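Local coordinates for protein sortase (Actinomyces oris, PDB 5UTT) that probably acts as a transpeptidase of the sortase family, enzymes that join surface proteins and pilins to one another or to the Gram-positive cell wall, at residues A[21-33]-A[44-56]. Residues are numbered along the deposited sequence; the frame is centred on the assembly and turned at random.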
loop_
_atom_site.group_PDB
_atom_site.type_symbol
_atom_site.label_atom_id
_atom_site.label_comp_id
_atom_site.label_asym_id
_atom_site.label_seq_id
_atom_site.Cartn_x
_atom_site.Cartn_y
_atom_site.Cartn_z
ATOM N N GLU A 21 -4.178 -6.725 13.845
ATOM C CA GLU A 21 -3.288 -6.677 15.008
ATOM C C GLU A 21 -1.849 -6.541 14.521
ATOM O O GLU A 21 -1.498 -7.125 13.512
ATOM C CB GLU A 21 -3.410 -7.974 15.814
ATOM C CG GLU A 21 -4.809 -8.173 16.392
ATOM C CD GLU A 21 -4.919 -9.327 17.369
ATOM O OE1 GLU A 21 -4.048 -10.244 17.350
ATOM O OE2 GLU A 21 -5.898 -9.308 18.162
ATOM N N GLN A 22 -1.044 -5.756 15.225
ATOM C CA GLN A 22 0.384 -5.638 14.924
ATOM C C GLN A 22 1.073 -6.990 15.011
ATOM O O GLN A 22 0.808 -7.781 15.913
ATOM C CB GLN A 22 1.042 -4.644 15.886
ATOM C CG GLN A 22 2.537 -4.421 15.703
ATOM C CD GLN A 22 3.007 -3.213 16.493
ATOM O OE1 GLN A 22 2.300 -2.746 17.385
ATOM N NE2 GLN A 22 4.157 -2.660 16.129
ATOM N N VAL A 23 1.965 -7.244 14.073
ATOM C CA VAL A 23 2.733 -8.499 14.024
ATOM C C VAL A 23 4.225 -8.176 14.180
ATOM O O VAL A 23 4.644 -7.005 14.073
ATOM C CB VAL A 23 2.497 -9.293 12.699
ATOM C CG1 VAL A 23 1.049 -9.702 12.550
ATOM C CG2 VAL A 23 2.983 -8.512 11.467
ATOM N N GLY A 24 5.031 -9.221 14.405
ATOM C CA GLY A 24 6.479 -9.046 14.536
ATOM C C GLY A 24 7.206 -8.745 13.227
ATOM O O GLY A 24 6.717 -9.042 12.120
ATOM N N TYR A 25 8.405 -8.185 13.354
ATOM C CA TYR A 25 9.201 -7.796 12.187
ATOM C C TYR A 25 9.386 -8.960 11.221
ATOM O O TYR A 25 9.715 -10.078 11.627
ATOM C CB TYR A 25 10.562 -7.249 12.620
ATOM C CG TYR A 25 11.365 -6.662 11.485
ATOM C CD1 TYR A 25 12.138 -7.465 10.655
ATOM C CD2 TYR A 25 11.350 -5.318 11.237
ATOM C CE1 TYR A 25 12.884 -6.936 9.618
ATOM C CE2 TYR A 25 12.067 -4.772 10.204
ATOM C CZ TYR A 25 12.836 -5.589 9.389
ATOM O OH TYR A 25 13.547 -5.035 8.386
ATOM N N GLY A 26 9.113 -8.707 9.955
ATOM C CA GLY A 26 9.262 -9.681 8.904
ATOM C C GLY A 26 8.116 -10.664 8.739
ATOM O O GLY A 26 8.156 -11.451 7.817
ATOM N N GLU A 27 7.074 -10.579 9.570
ATOM C CA GLU A 27 5.916 -11.464 9.446
ATOM C C GLU A 27 4.968 -10.862 8.409
ATOM O O GLU A 27 4.947 -9.643 8.204
ATOM C CB GLU A 27 5.206 -11.607 10.774
ATOM C CG GLU A 27 6.165 -12.091 11.851
ATOM C CD GLU A 27 5.519 -12.361 13.190
ATOM O OE1 GLU A 27 4.555 -11.660 13.592
ATOM O OE2 GLU A 27 5.994 -13.303 13.860
ATOM N N THR A 28 4.202 -11.718 7.745
ATOM C CA THR A 28 3.362 -11.269 6.614
ATOM C C THR A 28 2.023 -10.737 7.142
ATOM O O THR A 28 1.417 -11.336 8.054
ATOM C CB THR A 28 3.152 -12.385 5.604
ATOM O OG1 THR A 28 4.447 -12.837 5.133
ATOM C CG2 THR A 28 2.321 -11.943 4.403
ATOM N N ILE A 29 1.615 -9.622 6.574
ATOM C CA ILE A 29 0.334 -8.943 6.933
ATOM C C ILE A 29 -0.725 -9.295 5.887
ATOM O O ILE A 29 -1.928 -9.433 6.195
ATOM C CB ILE A 29 0.530 -7.421 6.953
ATOM C CG1 ILE A 29 1.655 -7.018 7.913
ATOM C CG2 ILE A 29 -0.801 -6.734 7.315
ATOM C CD1 ILE A 29 1.931 -5.528 7.995
ATOM N N GLY A 30 -0.324 -9.408 4.621
ATOM C CA GLY A 30 -1.320 -9.601 3.566
ATOM C C GLY A 30 -0.656 -9.553 2.212
ATOM O O GLY A 30 0.577 -9.705 2.126
ATOM N N MET A 31 -1.477 -9.380 1.172
ATOM C CA MET A 31 -0.976 -9.163 -0.203
ATOM C C MET A 31 -1.497 -7.881 -0.799
ATOM O O MET A 31 -2.656 -7.437 -0.477
ATOM C CB MET A 31 -1.318 -10.331 -1.127
ATOM C CG MET A 31 -0.368 -11.502 -1.025
ATOM S SD MET A 31 -1.012 -12.860 -2.024
ATOM C CE MET A 31 0.520 -13.759 -2.243
ATOM N N LEU A 32 -0.635 -7.212 -1.557
ATOM C CA LEU A 32 -1.033 -6.015 -2.253
ATOM C C LEU A 32 -1.480 -6.357 -3.660
ATOM O O LEU A 32 -0.743 -6.974 -4.417
ATOM C CB LEU A 32 0.113 -5.013 -2.335
ATOM C CG LEU A 32 -0.131 -3.647 -2.967
ATOM C CD1 LEU A 32 -1.125 -2.811 -2.151
ATOM C CD2 LEU A 32 1.198 -2.925 -3.152
ATOM N N VAL A 33 -2.658 -5.898 -4.024
ATOM C CA VAL A 33 -3.157 -6.064 -5.407
ATOM C C VAL A 33 -3.518 -4.673 -5.944
ATOM O O VAL A 33 -4.317 -3.937 -5.352
ATOM C CB VAL A 33 -4.355 -7.026 -5.472
ATOM C CG1 VAL A 33 -4.931 -7.045 -6.860
ATOM C CG2 VAL A 33 -3.964 -8.437 -5.033
ATOM N N ASN A 44 0.773 -9.722 -6.888
ATOM C CA ASN A 44 0.376 -10.432 -5.692
ATOM C C ASN A 44 1.438 -10.272 -4.637
ATOM O O ASN A 44 1.865 -11.220 -3.997
ATOM C CB ASN A 44 0.039 -11.902 -5.984
ATOM C CG ASN A 44 1.224 -12.712 -6.444
ATOM O OD1 ASN A 44 2.214 -12.194 -6.930
ATOM N ND2 ASN A 44 1.135 -14.018 -6.238
ATOM N N MET A 45 1.815 -9.011 -4.460
ATOM C CA MET A 45 2.967 -8.668 -3.700
ATOM C C MET A 45 2.722 -8.837 -2.234
ATOM O O MET A 45 1.772 -8.209 -1.679
ATOM C CB MET A 45 3.336 -7.222 -4.042
ATOM C CG MET A 45 4.642 -6.748 -3.466
ATOM S SD MET A 45 5.088 -5.140 -4.147
ATOM C CE MET A 45 6.756 -4.870 -3.523
ATOM N N PRO A 46 3.517 -9.648 -1.550
ATOM C CA PRO A 46 3.305 -9.776 -0.082
ATOM C C PRO A 46 3.641 -8.467 0.611
ATOM O O PRO A 46 4.521 -7.728 0.154
ATOM C CB PRO A 46 4.300 -10.869 0.350
ATOM C CG PRO A 46 4.843 -11.402 -0.918
ATOM C CD PRO A 46 4.707 -10.403 -1.978
ATOM N N ILE A 47 2.872 -8.158 1.666
ATOM C CA ILE A 47 3.171 -7.101 2.573
ATOM C C ILE A 47 3.647 -7.657 3.903
ATOM O O ILE A 47 2.930 -8.437 4.558
ATOM C CB ILE A 47 1.929 -6.211 2.837
ATOM C CG1 ILE A 47 1.336 -5.693 1.509
ATOM C CG2 ILE A 47 2.352 -5.040 3.706
ATOM C CD1 ILE A 47 -0.072 -5.070 1.670
ATOM N N MET A 48 4.816 -7.214 4.329
ATOM C CA MET A 48 5.416 -7.681 5.602
ATOM C C MET A 48 5.719 -6.544 6.547
ATOM O O MET A 48 5.937 -5.415 6.104
ATOM C CB MET A 48 6.684 -8.529 5.332
ATOM C CG MET A 48 6.391 -9.807 4.628
ATOM S SD MET A 48 7.951 -10.508 4.050
ATOM C CE MET A 48 7.351 -11.714 2.891
ATOM N N GLU A 49 5.755 -6.817 7.847
ATOM C CA GLU A 49 6.154 -5.817 8.822
ATOM C C GLU A 49 7.620 -5.434 8.659
ATOM O O GLU A 49 8.490 -6.303 8.555
ATOM C CB GLU A 49 5.841 -6.311 10.235
ATOM C CG GLU A 49 6.178 -5.346 11.357
ATOM C CD GLU A 49 5.231 -4.159 11.460
ATOM O OE1 GLU A 49 4.303 -4.017 10.619
ATOM O OE2 GLU A 49 5.458 -3.353 12.367
ATOM N N GLY A 50 7.913 -4.142 8.619
ATOM C CA GLY A 50 9.320 -3.678 8.567
ATOM C C GLY A 50 9.799 -3.293 7.200
ATOM O O GLY A 50 9.243 -3.743 6.162
ATOM N N THR A 51 10.809 -2.430 7.156
ATOM C CA THR A 51 11.214 -1.826 5.880
ATOM C C THR A 51 12.675 -2.016 5.588
ATOM O O THR A 51 13.193 -1.358 4.702
ATOM C CB THR A 51 10.956 -0.331 5.805
ATOM O OG1 THR A 51 11.646 0.351 6.883
ATOM C CG2 THR A 51 9.431 -0.071 5.833
ATOM N N GLY A 52 13.307 -2.906 6.318
ATOM C CA GLY A 52 14.666 -3.308 5.977
ATOM C C GLY A 52 14.765 -3.996 4.632
ATOM O O GLY A 52 13.778 -4.511 4.083
ATOM N N SER A 53 15.997 -4.081 4.113
ATOM C CA SER A 53 16.244 -4.835 2.865
ATOM C C SER A 53 15.957 -6.331 2.981
ATOM O O SER A 53 15.654 -6.976 1.988
ATOM C CB SER A 53 17.673 -4.612 2.385
ATOM O OG SER A 53 17.798 -3.284 1.880
ATOM N N ASP A 54 16.029 -6.875 4.179
ATOM C CA ASP A 54 15.634 -8.258 4.416
ATOM C C ASP A 54 14.169 -8.533 4.099
ATOM O O ASP A 54 13.794 -9.668 3.865
ATOM C CB ASP A 54 15.990 -8.738 5.839
ATOM C CG ASP A 54 15.412 -7.850 6.954
ATOM O OD1 ASP A 54 14.790 -6.802 6.661
ATOM O OD2 ASP A 54 15.646 -8.179 8.139
ATOM N N VAL A 55 13.346 -7.477 4.089
ATOM C CA VAL A 55 11.943 -7.557 3.678
ATOM C C VAL A 55 11.786 -7.159 2.198
ATOM O O VAL A 55 11.247 -7.896 1.383
ATOM C CB VAL A 55 11.093 -6.636 4.584
ATOM C CG1 VAL A 55 9.672 -6.555 4.064
ATOM C CG2 VAL A 55 11.147 -7.096 6.052
ATOM N N LEU A 56 12.278 -5.979 1.831
ATOM C CA LEU A 56 12.036 -5.443 0.512
ATOM C C LEU A 56 12.731 -6.270 -0.596
ATOM O O LEU A 56 12.248 -6.296 -1.726
ATOM C CB LEU A 56 12.511 -3.998 0.434
ATOM C CG LEU A 56 11.996 -3.019 1.492
ATOM C CD1 LEU A 56 12.482 -1.588 1.245
ATOM C CD2 LEU A 56 10.511 -3.102 1.406
HETATM O O HOH W 1 1.830 -5.008 11.756
#
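With CG of Y25 anti to the backbone N (chi1 -172°), the phenol reaches across to the turn that opens helix 53-56, while D54 turns its carboxylate back with CG between the backbone N and carbonyl carbon (chi1 55°). Y25 OH donates to D54 OD1 on its syn lone pair, 2.8 Å away, and receives a weak bond from G52 N at the N-cap position. Carbonyl O of E49 lies over the centre of one face of the Y25 ring, and G50 packs closely, its CA 3.4 Å from Y25 CE2. The type II turn G24–E27 also grips E49 through its backbone: G26 N donates to E49 O (2.9 Å), and E49 N donates to E27 O. E49 CB and CG pack against the carbonyl oxygens of G24 and V23 respectively; E49 OE1 is hydrogen-bonded to H63 ND1 and accepts a second bond from a water that V23 N donates to. I29 CD1 lies 3.8 Å from E49 OE1. I47 O receives a straight bond from I29 N (2.7 Å) and a weak one from G30 N, while I47 N donates to G30 O. On the face formed by L32, M45 and I47, I47 CD1 packs 4.0 Å from L32 CB, with F76 and I78 of strand 74-79 beside I47. On the other face M48 CG meets T28 OG1, and M31 brings CE to N44 O. Strands 28-33 and 45-49 thus form an antiparallel hairpin with a classic beta bulge at I29 and G30 opposite I47, the first two strands of the sortase beta-barrel.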